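2,3-dihydroxybenzoate-AMP ligase (PDB 5KEI) is a member of the ANL superfamily of AMP-binding enzymes, pairing a long AMP-binding region with a smaller C-terminal domain. Local coordinates at residues S49-A54 against E75-A80; L79-A84 against L115-A120; A85-L90 against L184-V189; I200-A205 against R225-Y230; V231-A236 against L261-L266. One frame throughout, in Å; residues are numbered along the deposited sequence.

Contact 1. Residues S49-A54 against E75-A80; sequences SVLRTA and ELDRLA
The guanidinium of Arg52 and the carboxylate of Asp77 meet with their planes 70° apart. Asp77 OD2 sits at the guanidinium edge, near its plane, whereas Arg52 NH1 comes to the acid from above the carboxylate plane. The pair is a hydrogen-bonded salt bridge, Arg52 NH1 to Asp77 OD2 at 2.9 Å, and its N-H...O angle of 132° shows that the bond is well short of straight. Arg52 gets there by bending at chi2 and chi3, which turns the guanidinium toward the second helix, where it crosses Asp77 at about a right angle. The stronger polar partner of Asp77 is Arg117, which takes OD1, so the acid is shared between two arginines; Arg52 in turn pairs with Asp81 through NH2.

Leu51 lies next to the charged pair. Its CG packs 3.4 Å from Asp77 OD1, so the leucine touches the carboxylate at the oxygen that Arg117 also holds. The two methyls divide the remaining work: Leu51 CD1 is 4.0 Å from Leu76 CG, and Leu51 CD2 is 3.9 Å from Ala80 CB. Having CG anti to the backbone N directs this fork at the second helix.

The segments belong to helices 49-57 and 73-88, whose local axes approach to 9.4 Å and run at 140°, closer to antiparallel than to parallel. Helix 107-117 packs here too, with Phe113 touching Leu51 and Ala80; Met270 of helix 265-271 also reaches Leu51, while Leu76 rests on Ala63 and Val64 of strand 62-65.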
# COMPACT_ATOMS: atom_id res chain seq x y z
N SER A 49 -9.16 -16.67 -7.76
CA SER A 49 -9.43 -17.30 -9.06
C SER A 49 -8.30 -17.03 -10.03
O SER A 49 -8.19 -17.71 -11.06
CB SER A 49 -10.74 -16.80 -9.66
OG SER A 49 -10.56 -15.51 -10.24
N VAL A 50 -7.46 -16.04 -9.72
CA VAL A 50 -6.28 -15.79 -10.52
C VAL A 50 -5.42 -17.06 -10.54
O VAL A 50 -4.94 -17.45 -11.60
CB VAL A 50 -5.47 -14.58 -10.00
CG1 VAL A 50 -4.12 -14.45 -10.76
CG2 VAL A 50 -6.27 -13.30 -10.14
N LEU A 51 -5.26 -17.72 -9.40
CA LEU A 51 -4.47 -18.96 -9.34
C LEU A 51 -5.21 -20.11 -10.00
O LEU A 51 -4.62 -20.90 -10.74
CB LEU A 51 -4.12 -19.33 -7.90
CG LEU A 51 -3.53 -20.73 -7.63
CD1 LEU A 51 -2.30 -21.05 -8.49
CD2 LEU A 51 -3.19 -20.86 -6.15
N ARG A 52 -6.51 -20.18 -9.71
CA ARG A 52 -7.38 -21.23 -10.22
C ARG A 52 -7.37 -21.24 -11.73
O ARG A 52 -7.16 -22.28 -12.35
CB ARG A 52 -8.81 -21.04 -9.69
CG ARG A 52 -9.75 -22.21 -9.99
CD ARG A 52 -9.38 -23.42 -9.17
NE ARG A 52 -9.76 -23.26 -7.77
CZ ARG A 52 -9.29 -24.01 -6.78
NH1 ARG A 52 -8.38 -24.94 -7.03
NH2 ARG A 52 -9.71 -23.81 -5.53
N THR A 53 -7.60 -20.07 -12.33
CA THR A 53 -7.65 -19.97 -13.78
C THR A 53 -6.29 -20.26 -14.40
O THR A 53 -6.20 -20.98 -15.40
CB THR A 53 -8.15 -18.60 -14.22
OG1 THR A 53 -9.48 -18.41 -13.72
CG2 THR A 53 -8.15 -18.48 -15.75
N ALA A 54 -5.24 -19.73 -13.79
CA ALA A 54 -3.87 -20.02 -14.20
C ALA A 54 -3.55 -21.52 -14.11
O ALA A 54 -2.86 -22.07 -14.96
CB ALA A 54 -2.89 -19.21 -13.34
N GLU A 75 0.64 -27.68 -8.98
CA GLU A 75 1.13 -27.96 -7.63
C GLU A 75 0.79 -26.85 -6.64
O GLU A 75 0.46 -27.14 -5.50
CB GLU A 75 2.65 -28.19 -7.68
CG GLU A 75 3.00 -29.46 -8.44
CD GLU A 75 4.47 -29.56 -8.82
OE1 GLU A 75 5.25 -28.65 -8.47
OE2 GLU A 75 4.83 -30.56 -9.48
N LEU A 76 0.88 -25.59 -7.07
CA LEU A 76 0.58 -24.45 -6.19
C LEU A 76 -0.92 -24.37 -5.88
O LEU A 76 -1.32 -24.06 -4.76
CB LEU A 76 1.08 -23.14 -6.82
CG LEU A 76 0.75 -21.82 -6.10
CD1 LEU A 76 1.19 -21.84 -4.64
CD2 LEU A 76 1.37 -20.63 -6.84
N ASP A 77 -1.74 -24.68 -6.89
CA ASP A 77 -3.19 -24.69 -6.73
C ASP A 77 -3.68 -25.67 -5.66
O ASP A 77 -4.63 -25.38 -4.93
CB ASP A 77 -3.85 -25.03 -8.07
CG ASP A 77 -5.29 -24.54 -8.16
OD1 ASP A 77 -5.59 -23.45 -7.63
OD2 ASP A 77 -6.12 -25.25 -8.77
N ARG A 78 -3.03 -26.83 -5.57
CA ARG A 78 -3.38 -27.84 -4.56
C ARG A 78 -2.92 -27.41 -3.17
O ARG A 78 -3.65 -27.56 -2.19
CB ARG A 78 -2.76 -29.21 -4.89
CG ARG A 78 -3.30 -29.86 -6.15
CD ARG A 78 -2.54 -31.14 -6.47
NE ARG A 78 -2.38 -31.35 -7.91
CZ ARG A 78 -1.21 -31.51 -8.53
NH1 ARG A 78 -0.07 -31.51 -7.84
NH2 ARG A 78 -1.17 -31.69 -9.85
N LEU A 79 -1.71 -26.87 -3.11
CA LEU A 79 -1.15 -26.39 -1.86
C LEU A 79 -2.04 -25.35 -1.20
O LEU A 79 -2.30 -25.42 -0.01
CB LEU A 79 0.24 -25.81 -2.09
CG LEU A 79 1.31 -26.85 -2.38
CD1 LEU A 79 2.62 -26.15 -2.74
CD2 LEU A 79 1.48 -27.75 -1.17
N ALA A 80 -2.51 -24.38 -1.99
CA ALA A 80 -3.41 -23.36 -1.49
C ALA A 80 -4.71 -23.98 -0.99
O ALA A 80 -5.23 -23.57 0.05
CB ALA A 80 -3.69 -22.32 -2.55

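Contact 2. Residues L79-A84 against L115-A120; sequences LADRAA and LLRAGA
Arg117 and Asp81 form a salt bridge, with Arg117 NH1 3.3 Å from Asp81 OD1. The length and the N-H...O angle of 123° make it a weak hydrogen bond. The carboxylate and guanidinium planes are 45° apart, and a bend at chi2 of Arg117 carries its end along helix 73-88. Stronger partners lie outside this pair: Asp77 takes NH2 of Arg117, Asp48 takes NE, and Arg52 binds Asp81 OD1. Arg117, a buried residue, is therefore met by three acids; since Arg52 NH2 also comes close to Arg117 NE, these acids probably offset two neighbouring positive charges.

These segments join helix 73-88 to the C-terminal end of helix 107-117, where the chain turns off through a Schellman motif. Gly119 has positive phi (84°), and two bonds reach back into the last turn: Gly119 N to Leu116 O at 2.9 Å and Ala120 N to Leu115 O at 3.0 Å. The chain then enters strand 121-124 of the seven-stranded sheet.

Van der Waals contact makes up the rest. The CA atoms of Ala84 and Ala118 are just 4.8 Å apart, an approach that two such small side chains allow. Ala84 CB lies 3.6 Å from Arg117 CB, the base of the arginine, while Ala118 CB is 3.8 Å from Ala84 O. One turn earlier in helix 73-88, Ala80 CB touches Arg117 NH1 at 3.5 Å, obliquely to the guanidinium.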
# COMPACT_ATOMS: atom_id res chain seq x y z
N LEU A 79 -1.71 -26.87 -3.11
CA LEU A 79 -1.15 -26.39 -1.86
C LEU A 79 -2.04 -25.35 -1.20
O LEU A 79 -2.30 -25.42 -0.01
CB LEU A 79 0.24 -25.81 -2.09
CG LEU A 79 1.31 -26.85 -2.38
CD1 LEU A 79 2.62 -26.15 -2.74
CD2 LEU A 79 1.48 -27.75 -1.17
N ALA A 80 -2.51 -24.38 -1.99
CA ALA A 80 -3.41 -23.36 -1.49
C ALA A 80 -4.71 -23.98 -0.99
O ALA A 80 -5.23 -23.57 0.05
CB ALA A 80 -3.69 -22.32 -2.55
N ASP A 81 -5.23 -24.94 -1.75
CA ASP A 81 -6.45 -25.67 -1.36
C ASP A 81 -6.23 -26.33 -0.01
O ASP A 81 -7.05 -26.19 0.91
CB ASP A 81 -6.85 -26.73 -2.41
CG ASP A 81 -7.67 -26.15 -3.56
OD1 ASP A 81 -8.23 -25.05 -3.43
OD2 ASP A 81 -7.76 -26.82 -4.62
N ARG A 82 -5.12 -27.05 0.11
CA ARG A 82 -4.80 -27.76 1.35
C ARG A 82 -4.56 -26.80 2.50
O ARG A 82 -4.96 -27.06 3.64
CB ARG A 82 -3.59 -28.66 1.16
CG ARG A 82 -3.95 -30.02 0.57
CD ARG A 82 -2.70 -30.77 0.17
NE ARG A 82 -1.75 -30.86 1.27
CZ ARG A 82 -0.47 -31.19 1.13
NH1 ARG A 82 0.02 -31.45 -0.08
NH2 ARG A 82 0.32 -31.26 2.19
N ALA A 83 -3.93 -25.67 2.19
CA ALA A 83 -3.64 -24.69 3.21
C ALA A 83 -4.95 -24.10 3.70
O ALA A 83 -5.11 -23.80 4.88
CB ALA A 83 -2.70 -23.60 2.68
N ALA A 84 -5.90 -23.95 2.78
CA ALA A 84 -7.20 -23.35 3.08
C ALA A 84 -8.07 -24.23 4.00
O ALA A 84 -8.73 -23.73 4.92
CB ALA A 84 -7.95 -23.05 1.78
N LEU A 115 -4.97 -18.49 2.44
CA LEU A 115 -5.82 -17.59 3.21
C LEU A 115 -7.07 -17.14 2.43
O LEU A 115 -8.18 -17.15 2.97
CB LEU A 115 -5.01 -16.38 3.67
CG LEU A 115 -4.11 -16.65 4.88
CD1 LEU A 115 -3.11 -15.54 5.08
CD2 LEU A 115 -4.98 -16.83 6.12
N LEU A 116 -6.88 -16.76 1.17
CA LEU A 116 -8.00 -16.28 0.35
C LEU A 116 -9.08 -17.34 0.16
O LEU A 116 -10.28 -17.04 0.16
CB LEU A 116 -7.50 -15.81 -1.03
CG LEU A 116 -6.66 -14.53 -1.07
CD1 LEU A 116 -6.09 -14.33 -2.46
CD2 LEU A 116 -7.45 -13.31 -0.63
N ARG A 117 -8.65 -18.59 -0.01
CA ARG A 117 -9.58 -19.68 -0.27
C ARG A 117 -10.33 -20.09 0.99
O ARG A 117 -11.37 -20.73 0.90
CB ARG A 117 -8.86 -20.87 -0.88
CG ARG A 117 -8.25 -20.55 -2.23
CD ARG A 117 -8.32 -21.69 -3.17
NE ARG A 117 -8.04 -21.23 -4.52
CZ ARG A 117 -7.09 -21.74 -5.28
NH1 ARG A 117 -6.37 -22.75 -4.81
NH2 ARG A 117 -6.88 -21.27 -6.49
N ALA A 118 -9.81 -19.73 2.16
CA ALA A 118 -10.57 -19.91 3.39
C ALA A 118 -11.54 -18.73 3.58
O ALA A 118 -12.38 -18.72 4.48
CB ALA A 118 -9.65 -20.06 4.58
N GLY A 119 -11.42 -17.74 2.70
CA GLY A 119 -12.29 -16.58 2.75
C GLY A 119 -11.77 -15.54 3.73
O GLY A 119 -12.44 -14.56 4.03
N ALA A 120 -10.57 -15.77 4.26
CA ALA A 120 -9.97 -14.82 5.19
C ALA A 120 -9.47 -13.60 4.42
O ALA A 120 -9.24 -13.64 3.20
CB ALA A 120 -8.85 -15.46 5.97

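Contact 3. Residues A85-L90 against L184-V189; sequences AGIAGL and LSWAEV
Gly86 and Val189 mark the closest backbone approach, with their CA atoms 5.2 Å apart. Gly86 CA lies 3.3 Å from Val189 O, and the angle of 145° at the hydrogen fits a CA-H...O contact. Gly86 has no side chain, which is what lets the Val189 carbonyl come this close to the helix backbone. Segment 85-90 is the last part of helix 73-88 and the turn beyond it. Segment 184-189 changes from strand to helix: Ser185 holds the N-cap position, and Val189 N bonds back to Ser185 O in the first turn.

In the fold, strand 184-185 is the outermost strand at one margin of the mixed seven-stranded sheet, parallel to strand 173-177, and the short helix 186-190 that follows it packs against helix 73-88. The contact thus fastens the end of a long helix to a sheet margin.

Among the side chains, Leu90 is central and reaches tip to tip toward two partners. Its CD1 methyl stands 3.8 Å from Leu184 CD1 and 3.9 Å from Val189 CG1, while Leu90 CD2 is 4.0 Å from Leu184 CD2. Val189 places CG1 anti to its backbone N (chi1 -178°), and this branch also lies 3.6 Å from Gly86 O. At the other end, Ile87 CD1 meets Trp186 CH2 obliquely at 4.3 Å, a looser touch. The bond from CA to CB of Trp186 points away from segment 85-90, yet the end of the indole comes back to the isoleucine, while NE1 is held by Glu107 of helix 107-117.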
# COMPACT_ATOMS: atom_id res chain seq x y z
N ALA A 85 -8.08 -25.54 3.73
CA ALA A 85 -8.78 -26.49 4.58
C ALA A 85 -8.18 -26.47 5.98
O ALA A 85 -8.90 -26.43 6.97
CB ALA A 85 -8.70 -27.89 3.99
N GLY A 86 -6.85 -26.47 6.06
CA GLY A 86 -6.16 -26.38 7.34
C GLY A 86 -6.57 -25.15 8.14
O GLY A 86 -6.85 -25.23 9.35
N ILE A 87 -6.63 -24.01 7.44
CA ILE A 87 -6.96 -22.73 8.06
C ILE A 87 -8.40 -22.70 8.55
O ILE A 87 -8.68 -22.27 9.67
CB ILE A 87 -6.71 -21.56 7.09
CG1 ILE A 87 -5.20 -21.30 6.95
CG2 ILE A 87 -7.40 -20.31 7.58
CD1 ILE A 87 -4.79 -20.57 5.66
N ALA A 88 -9.32 -23.13 7.69
CA ALA A 88 -10.73 -23.30 8.06
C ALA A 88 -10.88 -24.26 9.25
O ALA A 88 -11.79 -24.12 10.08
CB ALA A 88 -11.54 -23.81 6.86
N GLY A 89 -9.96 -25.21 9.34
CA GLY A 89 -9.91 -26.16 10.43
C GLY A 89 -9.59 -25.58 11.80
O GLY A 89 -9.88 -26.21 12.82
N LEU A 90 -8.99 -24.40 11.83
CA LEU A 90 -8.67 -23.76 13.11
C LEU A 90 -9.86 -22.93 13.58
O LEU A 90 -9.88 -22.43 14.70
CB LEU A 90 -7.42 -22.88 13.00
CG LEU A 90 -6.06 -23.48 12.60
CD1 LEU A 90 -5.02 -22.37 12.47
CD2 LEU A 90 -5.59 -24.53 13.60
N LEU A 184 1.21 -22.58 16.90
CA LEU A 184 0.92 -23.53 15.82
C LEU A 184 2.02 -23.54 14.77
O LEU A 184 2.65 -22.52 14.51
CB LEU A 184 -0.41 -23.18 15.16
CG LEU A 184 -1.70 -23.45 15.94
CD1 LEU A 184 -2.77 -22.42 15.56
CD2 LEU A 184 -2.18 -24.85 15.66
N SER A 185 2.25 -24.70 14.15
CA SER A 185 3.22 -24.82 13.06
C SER A 185 2.51 -24.60 11.74
O SER A 185 1.53 -25.29 11.45
CB SER A 185 3.90 -26.19 13.06
OG SER A 185 4.88 -26.27 12.03
N TRP A 186 3.00 -23.66 10.93
CA TRP A 186 2.39 -23.37 9.64
C TRP A 186 2.43 -24.61 8.75
O TRP A 186 1.46 -24.92 8.06
CB TRP A 186 3.09 -22.20 8.95
CG TRP A 186 2.67 -22.02 7.52
CD1 TRP A 186 3.35 -22.45 6.41
CD2 TRP A 186 1.49 -21.36 7.03
NE1 TRP A 186 2.66 -22.10 5.27
CE2 TRP A 186 1.52 -21.43 5.63
CE3 TRP A 186 0.41 -20.73 7.66
CZ2 TRP A 186 0.51 -20.89 4.84
CZ3 TRP A 186 -0.58 -20.20 6.88
CH2 TRP A 186 -0.53 -20.28 5.48
N ALA A 187 3.55 -25.33 8.80
CA ALA A 187 3.72 -26.56 8.05
C ALA A 187 2.69 -27.60 8.46
O ALA A 187 2.03 -28.19 7.60
CB ALA A 187 5.13 -27.12 8.24
N GLU A 188 2.54 -27.80 9.76
CA GLU A 188 1.58 -28.76 10.28
C GLU A 188 0.18 -28.42 9.81
O GLU A 188 -0.52 -29.27 9.25
CB GLU A 188 1.60 -28.81 11.81
CG GLU A 188 2.68 -29.70 12.42
CD GLU A 188 2.63 -29.72 13.95
OE1 GLU A 188 1.56 -29.37 14.52
OE2 GLU A 188 3.65 -30.08 14.58
N VAL A 189 -0.22 -27.17 10.01
CA VAL A 189 -1.60 -26.78 9.77
C VAL A 189 -1.97 -26.82 8.27
O VAL A 189 -3.06 -27.24 7.91
CB VAL A 189 -1.90 -25.37 10.33
CG1 VAL A 189 -3.36 -25.00 10.10
CG2 VAL A 189 -1.56 -25.32 11.81

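Contact 4. Residues I200-A205 against R225-Y230; sequences IAPDPA and RTHQDY
His227 and Gln228 straddle the carbonyl of Pro204 from the first turn of helix 227-240. The imidazole has Pro204 O in its plane at one edge, with His227 CB 3.2 Å from that oxygen; Pro202 CB lies obliquely to the ring, 3.8 Å from His227 NE2. Gln228 bends at chi2, and its CG lies against the same carbonyl, 3.2 Å from Pro204 O. Gln228 OE1 accepts from Asp44 N, while His227 ND1 bonds to Leu47 N. Thr226 contributes a methyl, CG2, 3.4 Å from Ala205 O.

An Asx turn and a capping box shape the two partners. In the loop, Asp203 OD1 accepts from Ala205 N at 3.0 Å, an Asx turn that spans Pro204. At the helix start, Thr226 and Asp229 form the capping box, and Asp229 OD2 is gripped side-on by NE and NH2 of Arg225.

Across the contact, Gln228 N donates to Pro204 O at 2.9 Å with an N-H...O angle of 152°. A loop carbonyl thus supplies an acceptor to a first-turn amide that has none within its helix, and the helix dipole would be expected to strengthen that bond.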
# COMPACT_ATOMS: atom_id res chain seq x y z
N ILE A 200 -16.85 -20.87 0.08
CA ILE A 200 -17.06 -19.46 0.42
C ILE A 200 -17.79 -18.77 -0.72
O ILE A 200 -17.83 -19.28 -1.83
CB ILE A 200 -15.72 -18.71 0.69
CG1 ILE A 200 -14.89 -18.61 -0.59
CG2 ILE A 200 -14.92 -19.36 1.83
CD1 ILE A 200 -13.63 -17.75 -0.47
N ALA A 201 -18.35 -17.60 -0.44
CA ALA A 201 -18.89 -16.79 -1.52
C ALA A 201 -18.87 -15.30 -1.16
O ALA A 201 -19.93 -14.68 -1.04
CB ALA A 201 -20.30 -17.23 -1.86
N PRO A 202 -17.65 -14.73 -1.02
CA PRO A 202 -17.51 -13.29 -0.74
C PRO A 202 -18.12 -12.45 -1.85
O PRO A 202 -18.25 -12.91 -2.98
CB PRO A 202 -15.99 -13.08 -0.68
CG PRO A 202 -15.40 -14.43 -0.52
CD PRO A 202 -16.34 -15.37 -1.20
N ASP A 203 -18.51 -11.23 -1.50
CA ASP A 203 -18.90 -10.23 -2.48
C ASP A 203 -17.62 -9.77 -3.17
O ASP A 203 -16.70 -9.33 -2.49
CB ASP A 203 -19.62 -9.08 -1.80
CG ASP A 203 -20.18 -8.08 -2.76
OD1 ASP A 203 -19.85 -8.14 -3.96
OD2 ASP A 203 -20.95 -7.20 -2.29
N PRO A 204 -17.55 -9.89 -4.50
CA PRO A 204 -16.31 -9.50 -5.19
C PRO A 204 -16.06 -7.98 -5.12
O PRO A 204 -14.92 -7.52 -5.28
CB PRO A 204 -16.53 -9.99 -6.63
CG PRO A 204 -18.00 -10.10 -6.77
CD PRO A 204 -18.49 -10.54 -5.42
N ALA A 205 -17.11 -7.21 -4.86
CA ALA A 205 -16.96 -5.79 -4.62
C ALA A 205 -16.70 -5.46 -3.13
O ALA A 205 -16.70 -4.30 -2.74
CB ALA A 205 -18.19 -5.05 -5.11
N ARG A 225 -8.64 -3.43 -0.48
CA ARG A 225 -8.71 -3.58 -1.93
C ARG A 225 -9.73 -4.67 -2.18
O ARG A 225 -9.67 -5.75 -1.58
CB ARG A 225 -7.35 -3.91 -2.54
CG ARG A 225 -6.21 -2.96 -2.12
CD ARG A 225 -6.30 -1.56 -2.76
NE ARG A 225 -6.44 -1.68 -4.21
CZ ARG A 225 -5.48 -1.41 -5.10
NH1 ARG A 225 -4.30 -0.97 -4.72
NH2 ARG A 225 -5.74 -1.58 -6.39
N THR A 226 -10.71 -4.36 -3.02
CA THR A 226 -11.74 -5.33 -3.31
C THR A 226 -11.21 -6.36 -4.30
O THR A 226 -10.19 -6.15 -4.95
CB THR A 226 -12.97 -4.66 -3.88
OG1 THR A 226 -12.65 -4.09 -5.16
CG2 THR A 226 -13.42 -3.56 -2.96
N HIS A 227 -11.92 -7.49 -4.39
CA HIS A 227 -11.60 -8.52 -5.38
C HIS A 227 -11.62 -7.89 -6.77
O HIS A 227 -10.69 -8.09 -7.57
CB HIS A 227 -12.60 -9.68 -5.33
CG HIS A 227 -12.58 -10.44 -4.04
ND1 HIS A 227 -11.79 -11.56 -3.84
CD2 HIS A 227 -13.30 -10.29 -2.90
CE1 HIS A 227 -11.99 -12.03 -2.62
NE2 HIS A 227 -12.91 -11.28 -2.03
N GLN A 228 -12.67 -7.13 -7.04
CA GLN A 228 -12.87 -6.51 -8.35
C GLN A 228 -11.65 -5.68 -8.75
O GLN A 228 -11.14 -5.81 -9.87
CB GLN A 228 -14.13 -5.63 -8.34
CG GLN A 228 -15.49 -6.37 -8.22
CD GLN A 228 -15.98 -7.00 -9.54
OE1 GLN A 228 -15.17 -7.37 -10.38
NE2 GLN A 228 -17.30 -7.10 -9.72
N ASP A 229 -11.17 -4.82 -7.83
CA ASP A 229 -10.23 -3.81 -8.27
C ASP A 229 -8.82 -4.35 -8.23
O ASP A 229 -7.96 -3.91 -9.00
CB ASP A 229 -10.33 -2.50 -7.48
CG ASP A 229 -9.83 -2.61 -6.06
OD1 ASP A 229 -10.61 -2.94 -5.16
OD2 ASP A 229 -8.61 -2.42 -5.85
N TYR A 230 -8.57 -5.35 -7.38
CA TYR A 230 -7.22 -5.88 -7.23
C TYR A 230 -6.90 -6.85 -8.38
O TYR A 230 -5.78 -6.87 -8.89
CB TYR A 230 -7.03 -6.54 -5.84
CG TYR A 230 -5.59 -6.36 -5.39
CD1 TYR A 230 -5.09 -5.06 -5.29
CD2 TYR A 230 -4.79 -7.41 -4.95
CE1 TYR A 230 -3.82 -4.80 -4.88
CE2 TYR A 230 -3.46 -7.13 -4.49
CZ TYR A 230 -3.00 -5.81 -4.47
OH TYR A 230 -1.74 -5.43 -4.06

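Contact 5. Residues V231-A236 against L261-L266; sequences VYNATA and LACPGL
Ala234 meets Ala262 where helix 227-240 packs against a break between two helices: the chain passes from one short helix to the next through a cis peptide bond before Pro264. Gly265, with positive phi (59°), follows it.

The tight part is the alanine pair. Their CA atoms are 4.7 Å apart, and Ala234 CA approaches Ala262 O to 3.4 Å with an angle of 146° at the hydrogen, evidence for a CA-H...O contact. The methyls follow at a fuller spacing, Ala234 CB to Ala262 CB being 4.3 Å. Asn233 lies next to them; with CG anti to the backbone N (chi1 179°), its end comes near the Ala262 carbonyl. Asn233 CG is 4.0 Å from Ala262 O. The amide is probably turned over in the model, so its polar pairing is not settled. Leu360 of strand 360-362 touches both Asn233 and Cys263.

The looser part is at Pro264. Pro264 CB comes no nearer than 4.3 Å to Ala234 O, and its ring leans instead on Ser237 and Ala238, the next turn of the helix. All five touching residues are buried, so the more open side is the back of helix 227-240, where Val231 and Thr235 point away from the break. There Val231 O accepts twice from Thr235: from N at 2.9 Å, and from OG1, above the carbonyl plane, at 2.6 Å.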
# COMPACT_ATOMS: atom_id res chain seq x y z
N VAL A 231 -7.90 -7.61 -8.83
CA VAL A 231 -7.71 -8.46 -10.00
C VAL A 231 -7.50 -7.57 -11.22
O VAL A 231 -6.58 -7.78 -12.02
CB VAL A 231 -8.89 -9.40 -10.21
CG1 VAL A 231 -8.75 -10.17 -11.56
CG2 VAL A 231 -8.98 -10.37 -9.03
N TYR A 232 -8.34 -6.54 -11.35
CA TYR A 232 -8.11 -5.56 -12.40
C TYR A 232 -6.73 -4.87 -12.33
O TYR A 232 -6.08 -4.69 -13.36
CB TYR A 232 -9.21 -4.48 -12.39
CG TYR A 232 -8.98 -3.34 -13.39
CD1 TYR A 232 -8.77 -3.59 -14.75
CD2 TYR A 232 -8.92 -2.02 -12.96
CE1 TYR A 232 -8.54 -2.55 -15.67
CE2 TYR A 232 -8.69 -0.98 -13.86
CZ TYR A 232 -8.49 -1.25 -15.21
OH TYR A 232 -8.26 -0.21 -16.10
N ASN A 233 -6.24 -4.58 -11.13
CA ASN A 233 -5.02 -3.80 -10.92
C ASN A 233 -3.84 -4.65 -11.52
O ASN A 233 -2.98 -4.21 -12.29
CB ASN A 233 -4.78 -3.54 -9.43
CG ASN A 233 -3.52 -2.76 -9.19
OD1 ASN A 233 -2.49 -3.33 -9.02
ND2 ASN A 233 -3.64 -1.46 -9.05
N ALA A 234 -3.82 -5.93 -11.15
CA ALA A 234 -2.83 -6.90 -11.65
C ALA A 234 -2.95 -7.18 -13.16
O ALA A 234 -1.95 -7.17 -13.88
CB ALA A 234 -2.97 -8.20 -10.86
N THR A 235 -4.17 -7.46 -13.61
CA THR A 235 -4.42 -7.84 -15.01
C THR A 235 -4.04 -6.70 -15.96
O THR A 235 -3.25 -6.89 -16.90
CB THR A 235 -5.89 -8.18 -15.22
OG1 THR A 235 -6.29 -9.15 -14.24
CG2 THR A 235 -6.14 -8.68 -16.65
N ALA A 236 -4.62 -5.54 -15.71
CA ALA A 236 -4.34 -4.36 -16.51
C ALA A 236 -2.85 -4.00 -16.47
O ALA A 236 -2.30 -3.58 -17.48
CB ALA A 236 -5.18 -3.18 -16.03
N LEU A 261 3.55 -6.96 -5.46
CA LEU A 261 2.43 -7.88 -5.30
C LEU A 261 1.48 -7.85 -6.52
O LEU A 261 1.00 -8.88 -6.97
CB LEU A 261 1.67 -7.55 -4.01
CG LEU A 261 0.53 -8.49 -3.65
CD1 LEU A 261 1.03 -9.92 -3.57
CD2 LEU A 261 -0.10 -8.03 -2.33
N ALA A 262 1.22 -6.67 -7.07
CA ALA A 262 0.22 -6.56 -8.14
C ALA A 262 0.47 -5.49 -9.19
O ALA A 262 -0.42 -5.19 -9.97
CB ALA A 262 -1.15 -6.32 -7.51
N CYS A 263 1.67 -4.93 -9.26
CA CYS A 263 1.90 -3.81 -10.18
C CYS A 263 3.02 -3.98 -11.22
O CYS A 263 3.88 -3.10 -11.31
CB CYS A 263 2.18 -2.55 -9.36
SG CYS A 263 0.84 -2.15 -8.18
N PRO A 264 3.02 -5.06 -12.02
CA PRO A 264 2.10 -6.21 -12.07
C PRO A 264 2.44 -7.27 -11.03
O PRO A 264 1.54 -7.99 -10.61
CB PRO A 264 2.31 -6.77 -13.49
CG PRO A 264 3.73 -6.47 -13.80
CD PRO A 264 4.00 -5.11 -13.13
N GLY A 265 3.70 -7.38 -10.62
CA GLY A 265 4.08 -8.25 -9.52
C GLY A 265 3.74 -9.72 -9.71
O GLY A 265 3.51 -10.18 -10.83
N LEU A 266 3.72 -10.44 -8.59
CA LEU A 266 3.35 -11.85 -8.55
C LEU A 266 1.97 -12.14 -9.16
O LEU A 266 1.84 -13.03 -10.00
CB LEU A 266 3.38 -12.35 -7.10
CG LEU A 266 2.69 -13.70 -6.86
CD1 LEU A 266 3.52 -14.86 -7.39
CD2 LEU A 266 2.37 -13.89 -5.40

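All five contacts belong to the long AMP-binding region of the chain. Contacts 1, 2 and 3 follow one another along helix 73-88, with neighbouring centres 10 Å apart; contacts 1 and 2 share Leu79 and Ala80 and are joined by salt bridges from Asp77 to Arg117 and from Arg52 to Asp81. Contacts 4 and 5, centred 14 Å apart, sit in succession on helix 227-240. Along the chain contacts 2 and 3 interlock, while 4 and 5 come in series afterwards. Ile200 packs on 115-120, and Val50 touches Val231, linking the two groups. Contacts 3 and 4, centres about 24 Å apart, reach opposite margins of the seven-stranded sheet.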